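Local coordinates for cupin type-2 domain-containing protein (Streptococcus pyogenes, PDB 1YHF) that is of unknown function but folds as a small single-domain cupin, a beta-sandwich protein of the HP0902-like group, at residues 40-45 with 105-110; 61-66 with 87-92; 73-78 with 92-97. All coordinates share one frame; numbering follows the deposited sequence.

Contact 1: residues 40-45 with 105-110; sequences LGITVF and QMLLVV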
ATOM      1  N   LEU A  40       2.690   6.103 -12.117  1.00 27.64           N
ATOM      2  CA  LEU A  40       3.163   5.213 -11.072  1.00 25.95           C
ATOM      3  C   LEU A  40       3.051   5.803  -9.660  1.00 25.51           C
ATOM      4  O   LEU A  40       3.508   6.905  -9.409  1.00 24.61           O
ATOM      5  CB  LEU A  40       4.597   4.748 -11.362  1.00 26.27           C
ATOM      6  CG  LEU A  40       5.292   3.862 -10.316  1.00 24.86           C
ATOM      7  CD1 LEU A  40       4.620   2.461 -10.156  1.00 24.63           C
ATOM      8  CD2 LEU A  40       6.742   3.704 -10.683  1.00 24.25           C
ATOM      9  N   GLY A  41       2.432   5.049  -8.753  1.00 25.61           N
ATOM     10  CA  GLY A  41       2.511   5.333  -7.307  1.00 25.92           C
ATOM     11  C   GLY A  41       3.183   4.180  -6.572  1.00 26.42           C
ATOM     12  O   GLY A  41       2.836   3.013  -6.783  1.00 26.88           O
ATOM     13  N   ILE A  42       4.148   4.486  -5.704  1.00 25.42           N
ATOM     14  CA  ILE A  42       4.656   3.467  -4.784  1.00 25.05           C
ATOM     15  C   ILE A  42       4.660   4.043  -3.374  1.00 24.77           C
ATOM     16  O   ILE A  42       5.265   5.090  -3.125  1.00 24.35           O
ATOM     17  CB  ILE A  42       6.086   2.952  -5.149  1.00 25.05           C
ATOM     18  CG1 ILE A  42       6.105   2.327  -6.557  1.00 25.51           C
ATOM     19  CG2 ILE A  42       6.552   1.944  -4.104  1.00 25.14           C
ATOM     20  CD1 ILE A  42       7.492   1.851  -7.033  1.00 24.53           C
ATOM     21  N   THR A  43       4.000   3.348  -2.458  1.00 24.48           N
ATOM     22  CA  THR A  43       3.799   3.859  -1.116  1.00 24.95           C
ATOM     23  C   THR A  43       3.909   2.721  -0.103  1.00 25.04           C
ATOM     24  O   THR A  43       3.379   1.639  -0.332  1.00 26.00           O
ATOM     25  CB  THR A  43       2.414   4.547  -0.954  1.00 24.81           C
ATOM     26  OG1 THR A  43       2.157   5.436  -2.046  1.00 27.08           O
ATOM     27  CG2 THR A  43       2.391   5.349   0.345  1.00 24.43           C
ATOM     28  N   VAL A  44       4.602   2.969   1.009  1.00 25.43           N
ATOM     29  CA  VAL A  44       4.536   2.060   2.158  1.00 24.54           C
ATOM     30  C   VAL A  44       3.533   2.651   3.161  1.00 24.13           C
ATOM     31  O   VAL A  44       3.585   3.828   3.456  1.00 23.18           O
ATOM     32  CB  VAL A  44       5.908   1.890   2.823  1.00 24.03           C
ATOM     33  CG1 VAL A  44       5.835   0.744   3.891  1.00 25.68           C
ATOM     34  CG2 VAL A  44       6.944   1.540   1.768  1.00 24.67           C
ATOM     35  N   PHE A  45       2.613   1.831   3.645  1.00 24.08           N
ATOM     36  CA  PHE A  45       1.556   2.277   4.553  1.00 25.29           C
ATOM     37  C   PHE A  45       1.627   1.521   5.868  1.00 25.27           C
ATOM     38  O   PHE A  45       2.081   0.382   5.910  1.00 25.45           O
ATOM     39  CB  PHE A  45       0.186   1.941   3.967  1.00 26.14           C
ATOM     40  CG  PHE A  45      -0.323   2.923   2.958  1.00 27.54           C
ATOM     41  CD1 PHE A  45      -0.956   4.100   3.372  1.00 30.10           C
ATOM     42  CD2 PHE A  45      -0.225   2.655   1.596  1.00 29.00           C
ATOM     43  CE1 PHE A  45      -1.475   5.008   2.436  1.00 29.88           C
ATOM     44  CE2 PHE A  45      -0.720   3.561   0.651  1.00 29.24           C
ATOM     45  CZ  PHE A  45      -1.361   4.743   1.077  1.00 29.27           C
ATOM     46  N   GLN A 105       0.773  -3.415   7.859  1.00 26.12           N
ATOM     47  CA  GLN A 105       1.690  -2.618   7.030  1.00 25.07           C
ATOM     48  C   GLN A 105       1.686  -3.259   5.659  1.00 25.50           C
ATOM     49  O   GLN A 105       1.596  -4.504   5.556  1.00 24.98           O
ATOM     50  CB  GLN A 105       3.104  -2.640   7.611  1.00 23.72           C
ATOM     51  CG  GLN A 105       3.227  -1.877   8.928  1.00 24.84           C
ATOM     52  CD  GLN A 105       4.341  -2.391   9.773  1.00 24.63           C
ATOM     53  OE1 GLN A 105       4.457  -3.599   9.990  1.00 25.44           O
ATOM     54  NE2 GLN A 105       5.186  -1.500  10.239  1.00 24.02           N
HETATM   55  N   MSE A 106       1.756  -2.425   4.616  1.00 25.26           N
HETATM   56  CA  MSE A 106       1.730  -2.888   3.234  1.00 26.54           C
HETATM   57  C   MSE A 106       2.614  -2.092   2.291  1.00 26.08           C
HETATM   58  O   MSE A 106       2.897  -0.907   2.522  1.00 24.70           O
HETATM   59  CB  MSE A 106       0.300  -2.849   2.675  1.00 27.04           C
HETATM   60  CG  MSE A 106      -0.331  -1.487   2.655  1.00 26.72           C
HETATM   61 SE   MSE A 106      -1.898  -1.514   1.436  0.85 32.21          SE
HETATM   62  CE  MSE A 106      -2.676   0.115   1.986  1.00 29.92           C
ATOM     63  N   LEU A 107       3.060  -2.760   1.233  1.00 25.41           N
ATOM     64  CA  LEU A 107       3.664  -2.068   0.119  1.00 25.97           C
ATOM     65  C   LEU A 107       2.574  -2.015  -0.953  1.00 25.49           C
ATOM     66  O   LEU A 107       1.967  -3.029  -1.278  1.00 24.93           O
ATOM     67  CB  LEU A 107       4.908  -2.809  -0.397  1.00 24.95           C
ATOM     68  CG  LEU A 107       5.508  -2.237  -1.690  1.00 25.06           C
ATOM     69  CD1 LEU A 107       6.103  -0.815  -1.513  1.00 24.14           C
ATOM     70  CD2 LEU A 107       6.566  -3.194  -2.211  1.00 29.19           C
ATOM     71  N   LEU A 108       2.328  -0.820  -1.469  1.00 26.67           N
ATOM     72  CA  LEU A 108       1.327  -0.583  -2.487  1.00 26.35           C
ATOM     73  C   LEU A 108       1.997  -0.047  -3.753  1.00 26.81           C
ATOM     74  O   LEU A 108       2.618   1.010  -3.739  1.00 28.20           O
ATOM     75  CB  LEU A 108       0.258   0.390  -1.948  1.00 26.42           C
ATOM     76  CG  LEU A 108      -0.791   0.844  -2.972  1.00 27.81           C
ATOM     77  CD1 LEU A 108      -1.719  -0.322  -3.323  1.00 26.58           C
ATOM     78  CD2 LEU A 108      -1.600   2.067  -2.471  1.00 28.36           C
ATOM     79  N   VAL A 109       1.888  -0.800  -4.847  1.00 25.94           N
ATOM     80  CA  VAL A 109       2.487  -0.412  -6.099  1.00 25.85           C
ATOM     81  C   VAL A 109       1.329  -0.236  -7.103  1.00 25.46           C
ATOM     82  O   VAL A 109       0.618  -1.187  -7.429  1.00 25.03           O
ATOM     83  CB  VAL A 109       3.529  -1.451  -6.592  1.00 24.84           C
ATOM     84  CG1 VAL A 109       4.079  -1.043  -7.943  1.00 26.73           C
ATOM     85  CG2 VAL A 109       4.679  -1.595  -5.564  1.00 24.93           C
ATOM     86  N   VAL A 110       1.124   0.997  -7.547  1.00 25.79           N
ATOM     87  CA  VAL A 110       0.026   1.282  -8.467  1.00 24.90           C
ATOM     88  C   VAL A 110       0.549   1.644  -9.847  1.00 26.62           C
ATOM     89  O   VAL A 110       1.122   2.744 -10.057  1.00 26.75           O
ATOM     90  CB  VAL A 110      -0.931   2.404  -7.937  1.00 25.65           C
ATOM     91  CG1 VAL A 110      -2.138   2.604  -8.903  1.00 22.58           C
ATOM     92  CG2 VAL A 110      -1.397   2.110  -6.509  1.00 24.43           C
TER
HETATM   93  O   HOH W   1       1.185   3.860  -4.152  1.00 28.10           O
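Within the five-stranded antiparallel sheet of the cupin beta-sandwich, residues 40-45 pair with residues 105-110; the axes of the two short segments approach to 4.7 Å and run antiparallel at 177°. Three hydrogen-bonded pairs, Gly41 with Val110, Thr43 with Leu108 and Phe45 with Met106, alternate with the non-hydrogen-bonded pairs Ile42 with Val109 and Val44 with Leu107. The bond from Val110 N to Gly41 O is short and almost straight, at 2.8 Å.

On the face carrying Phe45, Met106 and Leu108, the ring of Phe45 is approached by two methyl groups. Selenomethionine Met106 has CG between its backbone N and carbonyl carbon (chi1 61°), and its extended chain then runs alongside Phe45, placing CE 3.6 Å from Phe45 CD2. Met106 SE stands 5.5 Å from the centroid of the Phe45 ring and 51° off the normal, an oblique Met-aromatic contact. Leu108 CD2 reaches Phe45 CE2 at 3.6 Å, also obliquely, while Thr43 CG2 of the same strand as Phe45 lies over one face of the ring, displaced toward its rim. Met106 and Leu108 both continue onto Val64 of the next strand.

The other face is aliphatic: Leu107 CD1 lies 3.8 Å from Ile42 CG2 and also nears Val44 CG2, and Val109 CG1 sits beside Ile42 CG1.

One water is held 2.8 Å from Thr43 OG1 and donates to Leu108 O, 3.2 Å away. Because Leu108 O also accepts from Thr43 N, this carbonyl is gripped twice, and the water ties a side-chain hydroxyl to the backbone of the neighbouring strand.

Contact 2: residues 61-66 with 87-92; sequences DAMVTI and TIVMPA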
ATOM      1  N   ASP A  61      -3.458  -0.725 -12.225  1.00 26.04           N
ATOM      2  CA  ASP A  61      -3.525  -1.954 -11.439  1.00 26.07           C
ATOM      3  C   ASP A  61      -2.733  -1.675 -10.144  1.00 25.75           C
ATOM      4  O   ASP A  61      -1.637  -1.107 -10.179  1.00 26.07           O
ATOM      5  CB  ASP A  61      -2.915  -3.155 -12.190  1.00 25.72           C
ATOM      6  CG  ASP A  61      -3.807  -3.694 -13.323  1.00 26.12           C
ATOM      7  OD1 ASP A  61      -5.048  -3.539 -13.273  1.00 25.92           O
ATOM      8  OD2 ASP A  61      -3.256  -4.311 -14.264  1.00 26.79           O
ATOM      9  N   ALA A  62      -3.288  -2.087  -9.020  1.00 25.59           N
ATOM     10  CA  ALA A  62      -2.748  -1.757  -7.715  1.00 26.39           C
ATOM     11  C   ALA A  62      -2.359  -3.033  -6.970  1.00 27.48           C
ATOM     12  O   ALA A  62      -3.214  -3.816  -6.518  1.00 27.58           O
ATOM     13  CB  ALA A  62      -3.788  -0.943  -6.919  1.00 26.86           C
HETATM   14  N   MSE A  63      -1.062  -3.263  -6.842  1.00 27.74           N
HETATM   15  CA  MSE A  63      -0.617  -4.491  -6.207  1.00 29.03           C
HETATM   16  C   MSE A  63      -0.384  -4.197  -4.739  1.00 27.86           C
HETATM   17  O   MSE A  63       0.310  -3.243  -4.397  1.00 26.57           O
HETATM   18  CB  MSE A  63       0.651  -5.020  -6.860  1.00 28.25           C
HETATM   19  CG  MSE A  63       1.153  -6.283  -6.218  1.00 30.17           C
HETATM   20 SE   MSE A  63       2.596  -7.126  -7.204  0.82 34.30          SE
HETATM   21  CE  MSE A  63       4.005  -5.775  -7.026  1.00 30.38           C
ATOM     22  N   VAL A  64      -0.999  -5.020  -3.891  1.00 27.78           N
ATOM     23  CA  VAL A  64      -0.895  -4.873  -2.452  1.00 27.61           C
ATOM     24  C   VAL A  64      -0.135  -6.047  -1.895  1.00 28.12           C
ATOM     25  O   VAL A  64      -0.547  -7.195  -2.090  1.00 28.01           O
ATOM     26  CB  VAL A  64      -2.294  -4.842  -1.779  1.00 28.39           C
ATOM     27  CG1 VAL A  64      -2.164  -4.839  -0.247  1.00 26.40           C
ATOM     28  CG2 VAL A  64      -3.083  -3.643  -2.247  1.00 26.79           C
ATOM     29  N   THR A  65       0.954  -5.753  -1.185  1.00 27.75           N
ATOM     30  CA  THR A  65       1.729  -6.777  -0.509  1.00 27.81           C
ATOM     31  C   THR A  65       1.687  -6.481   0.994  1.00 27.65           C
ATOM     32  O   THR A  65       2.111  -5.406   1.425  1.00 27.04           O
ATOM     33  CB  THR A  65       3.161  -6.838  -1.102  1.00 28.16           C
ATOM     34  OG1 THR A  65       3.104  -7.404  -2.432  1.00 27.58           O
ATOM     35  CG2 THR A  65       4.070  -7.658  -0.263  1.00 28.48           C
ATOM     36  N   ILE A  66       1.118  -7.416   1.761  1.00 26.60           N
ATOM     37  CA  ILE A  66       0.943  -7.251   3.196  1.00 27.08           C
ATOM     38  C   ILE A  66       2.232  -7.655   3.906  1.00 27.32           C
ATOM     39  O   ILE A  66       2.735  -8.788   3.760  1.00 27.71           O
ATOM     40  CB  ILE A  66      -0.341  -7.986   3.731  1.00 26.75           C
ATOM     41  CG1 ILE A  66      -1.608  -7.415   3.072  1.00 27.30           C
ATOM     42  CG2 ILE A  66      -0.457  -7.921   5.274  1.00 26.98           C
ATOM     43  CD1 ILE A  66      -1.900  -5.970   3.373  1.00 27.68           C
ATOM     44  N   THR A  87      -0.158 -11.400  -1.169  1.00 27.17           N
ATOM     45  CA  THR A  87      -0.256 -10.343  -2.133  1.00 27.36           C
ATOM     46  C   THR A  87      -1.556 -10.454  -2.942  1.00 27.27           C
ATOM     47  O   THR A  87      -2.049 -11.557  -3.216  1.00 27.46           O
ATOM     48  CB  THR A  87       0.978 -10.419  -3.111  1.00 28.49           C
ATOM     49  OG1 THR A  87       2.154 -10.000  -2.423  1.00 27.56           O
ATOM     50  CG2 THR A  87       0.785  -9.555  -4.335  1.00 27.59           C
ATOM     51  N   ILE A  88      -2.090  -9.311  -3.344  1.00 26.06           N
ATOM     52  CA  ILE A  88      -3.249  -9.279  -4.233  1.00 26.27           C
ATOM     53  C   ILE A  88      -3.140  -8.106  -5.192  1.00 26.76           C
ATOM     54  O   ILE A  88      -2.708  -7.047  -4.795  1.00 26.97           O
ATOM     55  CB  ILE A  88      -4.598  -9.241  -3.434  1.00 25.77           C
ATOM     56  CG1 ILE A  88      -5.814  -9.437  -4.363  1.00 25.41           C
ATOM     57  CG2 ILE A  88      -4.719  -7.975  -2.535  1.00 25.84           C
ATOM     58  CD1 ILE A  88      -7.036  -9.916  -3.605  1.00 22.33           C
ATOM     59  N   VAL A  89      -3.541  -8.310  -6.449  1.00 27.67           N
ATOM     60  CA  VAL A  89      -3.592  -7.241  -7.423  1.00 28.60           C
ATOM     61  C   VAL A  89      -5.039  -6.841  -7.590  1.00 29.32           C
ATOM     62  O   VAL A  89      -5.876  -7.652  -8.016  1.00 28.68           O
ATOM     63  CB  VAL A  89      -2.996  -7.663  -8.803  1.00 29.03           C
ATOM     64  CG1 VAL A  89      -3.039  -6.511  -9.787  1.00 28.25           C
ATOM     65  CG2 VAL A  89      -1.549  -8.186  -8.630  1.00 28.02           C
HETATM   66  N   MSE A  90      -5.332  -5.597  -7.218  1.00 29.73           N
HETATM   67  CA  MSE A  90      -6.679  -5.053  -7.333  1.00 31.02           C
HETATM   68  C   MSE A  90      -6.765  -4.393  -8.700  1.00 30.25           C
HETATM   69  O   MSE A  90      -6.051  -3.411  -8.958  1.00 31.14           O
HETATM   70  CB  MSE A  90      -6.952  -4.054  -6.206  1.00 30.64           C
HETATM   71  CG  MSE A  90      -6.492  -4.542  -4.835  1.00 31.28           C
HETATM   72 SE   MSE A  90      -6.873  -3.283  -3.392  0.91 35.25          SE
HETATM   73  CE  MSE A  90      -5.633  -1.808  -3.908  1.00 26.27           C
ATOM     74  N   PRO A  91      -7.614  -4.937  -9.592  1.00 30.12           N
ATOM     75  CA  PRO A  91      -7.655  -4.508 -11.006  1.00 30.07           C
ATOM     76  C   PRO A  91      -8.096  -3.057 -11.256  1.00 29.49           C
ATOM     77  O   PRO A  91      -8.960  -2.526 -10.544  1.00 28.55           O
ATOM     78  CB  PRO A  91      -8.633  -5.498 -11.646  1.00 30.16           C
ATOM     79  CG  PRO A  91      -9.507  -5.957 -10.502  1.00 31.13           C
ATOM     80  CD  PRO A  91      -8.575  -6.025  -9.318  1.00 29.96           C
ATOM     81  N   ALA A  92      -7.483  -2.437 -12.265  1.00 29.26           N
ATOM     82  CA  ALA A  92      -7.789  -1.063 -12.673  1.00 29.58           C
ATOM     83  C   ALA A  92      -9.277  -0.879 -12.921  1.00 29.90           C
ATOM     84  O   ALA A  92      -9.936  -1.766 -13.473  1.00 29.85           O
ATOM     85  CB  ALA A  92      -6.996  -0.686 -13.942  1.00 29.44           C
TER
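Val64 CG2, anti to its own carbonyl carbon, meets the methyl end of selenomethionine Met90, whose chain leaves beside its backbone N (chi1 -45°) and bends at the selenium (chi3 -67°). That bend sets Met90 CE 3.6 Å from Val64 CG2, and Ala62 CB touches the same methyl. The pairing joins strand 87-90, the outermost on this side of the five-stranded cupin sheet, to strand 61-68; the axes of 61-66 and 87-90 lie at 164°, antiparallel. Ala62 pairs with Met90 and Val64 with Ile88 through two backbone hydrogen bonds each; the straightest runs from Val64 N to Ile88 O, 2.8 Å. Their side chains face the second sheet, where Ile73 packs on Val64, Ile88 and Met90.

The reverse face bears Met63, Val89, Thr65 and Thr87. Met63 CG passes across Thr87 CG2 at 3.8 Å, and Val89 CG2 lies close by. Thr65 OG1 and Thr87 OG1 are hydrogen-bonded at 2.8 Å, and either could be the donor. Beyond the last bridge, past Pro91, the pairing is extended by a side chain: Ala92 N donates to Asp61 OD1, 2.9 Å away and met nearly along the C-O axis.

Contact 3: residues 73-78 with 92-97; sequences ITIDQE and AGIPHA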
ATOM      1  N   ILE A  73      -9.606  -6.854   2.220  1.00 30.72           N
ATOM      2  CA  ILE A  73      -9.634  -6.174   0.958  1.00 30.60           C
ATOM      3  C   ILE A  73     -10.943  -6.491   0.255  1.00 30.70           C
ATOM      4  O   ILE A  73     -11.353  -7.633   0.161  1.00 30.28           O
ATOM      5  CB  ILE A  73      -8.355  -6.506   0.133  1.00 31.13           C
ATOM      6  CG1 ILE A  73      -7.129  -6.053   0.960  1.00 30.92           C
ATOM      7  CG2 ILE A  73      -8.430  -5.919  -1.284  1.00 30.20           C
ATOM      8  CD1 ILE A  73      -5.841  -6.006   0.246  1.00 33.75           C
ATOM      9  N   THR A  74     -11.608  -5.443  -0.198  1.00 30.73           N
ATOM     10  CA  THR A  74     -12.825  -5.571  -0.985  1.00 31.38           C
ATOM     11  C   THR A  74     -12.494  -5.165  -2.396  1.00 31.66           C
ATOM     12  O   THR A  74     -11.861  -4.129  -2.614  1.00 31.60           O
ATOM     13  CB  THR A  74     -13.925  -4.624  -0.459  1.00 31.13           C
ATOM     14  OG1 THR A  74     -14.108  -4.868   0.936  1.00 30.88           O
ATOM     15  CG2 THR A  74     -15.232  -4.846  -1.192  1.00 32.19           C
ATOM     16  N   ILE A  75     -12.896  -6.000  -3.343  1.00 31.30           N
ATOM     17  CA  ILE A  75     -12.747  -5.692  -4.756  1.00 32.01           C
ATOM     18  C   ILE A  75     -14.125  -5.894  -5.365  1.00 32.46           C
ATOM     19  O   ILE A  75     -14.625  -7.012  -5.394  1.00 32.44           O
ATOM     20  CB  ILE A  75     -11.685  -6.587  -5.457  1.00 31.57           C
ATOM     21  CG1 ILE A  75     -10.306  -6.417  -4.811  1.00 30.88           C
ATOM     22  CG2 ILE A  75     -11.637  -6.284  -6.957  1.00 31.90           C
ATOM     23  CD1 ILE A  75      -9.221  -7.306  -5.433  1.00 30.98           C
ATOM     24  N   ASP A  76     -14.737  -4.795  -5.807  1.00 33.74           N
ATOM     25  CA  ASP A  76     -16.152  -4.768  -6.225  1.00 35.60           C
ATOM     26  C   ASP A  76     -17.034  -5.289  -5.089  1.00 36.16           C
ATOM     27  O   ASP A  76     -17.199  -4.618  -4.077  1.00 36.05           O
ATOM     28  CB  ASP A  76     -16.373  -5.560  -7.517  1.00 35.59           C
ATOM     29  CG  ASP A  76     -17.709  -5.246  -8.188  1.00 38.29           C
ATOM     30  OD1 ASP A  76     -18.382  -4.243  -7.828  1.00 40.19           O
ATOM     31  OD2 ASP A  76     -18.084  -6.022  -9.092  1.00 39.25           O
ATOM     32  N   GLN A  77     -17.561  -6.499  -5.245  1.00 37.45           N
ATOM     33  CA  GLN A  77     -18.414  -7.095  -4.218  1.00 38.87           C
ATOM     34  C   GLN A  77     -17.644  -7.870  -3.152  1.00 38.56           C
ATOM     35  O   GLN A  77     -18.037  -7.869  -1.981  1.00 39.54           O
ATOM     36  CB  GLN A  77     -19.482  -7.997  -4.855  1.00 39.47           C
ATOM     37  CG  GLN A  77     -18.957  -9.310  -5.469  1.00 43.65           C
ATOM     38  CD  GLN A  77     -19.110 -10.511  -4.525  1.00 47.72           C
ATOM     39  OE1 GLN A  77     -19.342 -11.636  -4.971  1.00 49.70           O
ATOM     40  NE2 GLN A  77     -18.989 -10.268  -3.216  1.00 48.24           N
ATOM     41  N   GLU A  78     -16.549  -8.511  -3.565  1.00 37.28           N
ATOM     42  CA  GLU A  78     -15.945  -9.617  -2.832  1.00 36.02           C
ATOM     43  C   GLU A  78     -14.893  -9.175  -1.814  1.00 34.63           C
ATOM     44  O   GLU A  78     -14.143  -8.228  -2.056  1.00 33.26           O
ATOM     45  CB  GLU A  78     -15.329 -10.581  -3.841  1.00 36.35           C
ATOM     46  CG  GLU A  78     -15.025 -11.960  -3.297  1.00 38.95           C
ATOM     47  CD  GLU A  78     -14.766 -12.964  -4.395  1.00 43.56           C
ATOM     48  OE1 GLU A  78     -14.044 -13.957  -4.129  1.00 45.15           O
ATOM     49  OE2 GLU A  78     -15.280 -12.765  -5.525  1.00 45.53           O
ATOM     50  N   ALA A  92      -7.483  -2.437 -12.265  1.00 29.26           N
ATOM     51  CA  ALA A  92      -7.789  -1.063 -12.673  1.00 29.58           C
ATOM     52  C   ALA A  92      -9.277  -0.879 -12.921  1.00 29.90           C
ATOM     53  O   ALA A  92      -9.936  -1.766 -13.473  1.00 29.85           O
ATOM     54  CB  ALA A  92      -6.996  -0.686 -13.942  1.00 29.44           C
ATOM     55  N   GLY A  93      -9.805   0.259 -12.484  1.00 29.91           N
ATOM     56  CA  GLY A  93     -11.191   0.635 -12.805  1.00 30.47           C
ATOM     57  C   GLY A  93     -12.287  -0.046 -12.008  1.00 30.37           C
ATOM     58  O   GLY A  93     -13.469   0.240 -12.216  1.00 30.56           O
ATOM     59  N   ILE A  94     -11.899  -0.953 -11.109  1.00 29.60           N
ATOM     60  CA  ILE A  94     -12.842  -1.687 -10.263  1.00 28.97           C
ATOM     61  C   ILE A  94     -12.726  -1.139  -8.839  1.00 29.41           C
ATOM     62  O   ILE A  94     -11.600  -1.025  -8.311  1.00 29.01           O
ATOM     63  CB  ILE A  94     -12.571  -3.233 -10.279  1.00 29.41           C
ATOM     64  CG1 ILE A  94     -12.558  -3.794 -11.710  1.00 28.18           C
ATOM     65  CG2 ILE A  94     -13.590  -3.998  -9.398  1.00 27.63           C
ATOM     66  CD1 ILE A  94     -13.922  -3.819 -12.361  1.00 32.16           C
ATOM     67  N   PRO A  95     -13.868  -0.735  -8.232  1.00 29.23           N
ATOM     68  CA  PRO A  95     -13.796  -0.226  -6.868  1.00 29.05           C
ATOM     69  C   PRO A  95     -13.184  -1.222  -5.878  1.00 28.93           C
ATOM     70  O   PRO A  95     -13.450  -2.427  -5.948  1.00 29.32           O
ATOM     71  CB  PRO A  95     -15.264   0.081  -6.525  1.00 28.97           C
ATOM     72  CG  PRO A  95     -15.898   0.350  -7.844  1.00 29.83           C
ATOM     73  CD  PRO A  95     -15.242  -0.656  -8.766  1.00 29.13           C
ATOM     74  N   HIS A  96     -12.353  -0.695  -4.989  1.00 28.41           N
ATOM     75  CA  HIS A  96     -11.742  -1.459  -3.908  1.00 28.48           C
ATOM     76  C   HIS A  96     -11.684  -0.634  -2.633  1.00 28.63           C
ATOM     77  O   HIS A  96     -11.760   0.600  -2.658  1.00 28.13           O
ATOM     78  CB  HIS A  96     -10.336  -1.985  -4.282  1.00 27.88           C
ATOM     79  CG  HIS A  96      -9.438  -0.959  -4.910  1.00 29.07           C
ATOM     80  ND1 HIS A  96      -8.865   0.073  -4.198  1.00 29.65           N
ATOM     81  CD2 HIS A  96      -8.994  -0.827  -6.182  1.00 29.48           C
ATOM     82  CE1 HIS A  96      -8.120   0.807  -5.008  1.00 30.39           C
ATOM     83  NE2 HIS A  96      -8.189   0.289  -6.221  1.00 31.98           N
ATOM     84  N   ALA A  97     -11.565  -1.342  -1.522  1.00 28.80           N
ATOM     85  CA  ALA A  97     -11.456  -0.738  -0.207  1.00 29.21           C
ATOM     86  C   ALA A  97     -10.571  -1.629   0.635  1.00 28.93           C
ATOM     87  O   ALA A  97     -10.390  -2.812   0.311  1.00 29.34           O
ATOM     88  CB  ALA A  97     -12.845  -0.566   0.428  1.00 29.18           C
TER
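Three backbone hydrogen bonds join residues 73-78 to 92-97. Thr74 and Ala97 form a hydrogen-bonded antiparallel pair: Thr74 N reaches Ala97 O at 2.9 Å, nearly straight, and Ala97 N returns a more bent bond to Thr74 O, 3.0 Å at 153°. Further along, Asp76 N meets Pro95 O at 2.7 Å, and the 175° angle at its hydrogen makes this the straightest of the three. Proline has no N-H to give back, so at Pro95 the pairing is carried through its carbonyl.

Close CH contacts to oxygen fill the spaces between these bonds. His96 CA lies 3.0 Å from Thr74 O, His96 CB also lies close to that oxygen, and Ile75 CA faces Pro95 O.

The strands 70-75 and 96-100 are neighbours in the four-stranded sheet, the second layer of the cupin sandwich. A type II' turn from Ile75 to Glu78, closed by reciprocal backbone bonds between those two residues, makes a two-residue beta hairpin of strands 70-75 and 78-83. Asp76, the second residue of the turn, has a positive phi, as a type II' turn requires there, and its carbonyl oxygen accepts from Arg55.

Apolar contact is concentrated on one branch of Ile94. Its CG2 comes 3.9 Å from Ile75 CG2, the two side chains crossing at about a right angle, and Ile94 CG2 is also 3.7 Å from Asp76 CB.

Aromatic packing involves His96, which forms a non-hydrogen-bonded antiparallel pair with Ile75. A chi1 of 47° turns its imidazole away from residues 73-78, and the ring packs edge-to-face with His56 of strand 52-56.

From the N terminus, the chain first enters contact 1 at residues 40-45 and closes that loop only at 105-110, so contacts 2 and 3 both nest inside it. Residues 61-66 open contact 2 and 73-78 open contact 3 before 87-92 closes the former and 92-97 the latter; these two loops therefore cross, sharing Ala92. Contacts 1 and 2 lie in one sheet, joined where strands 104-111 and 61-68 are neighbours, with a probable hydrogen bond from Met63 N to Val109 O. Contact 3 belongs to the facing sheet and meets contact 2 through Ile73, Ile75 and His96, which pack on Ile88 and Met90, while its centre stays about 17 Å from that of contact 1.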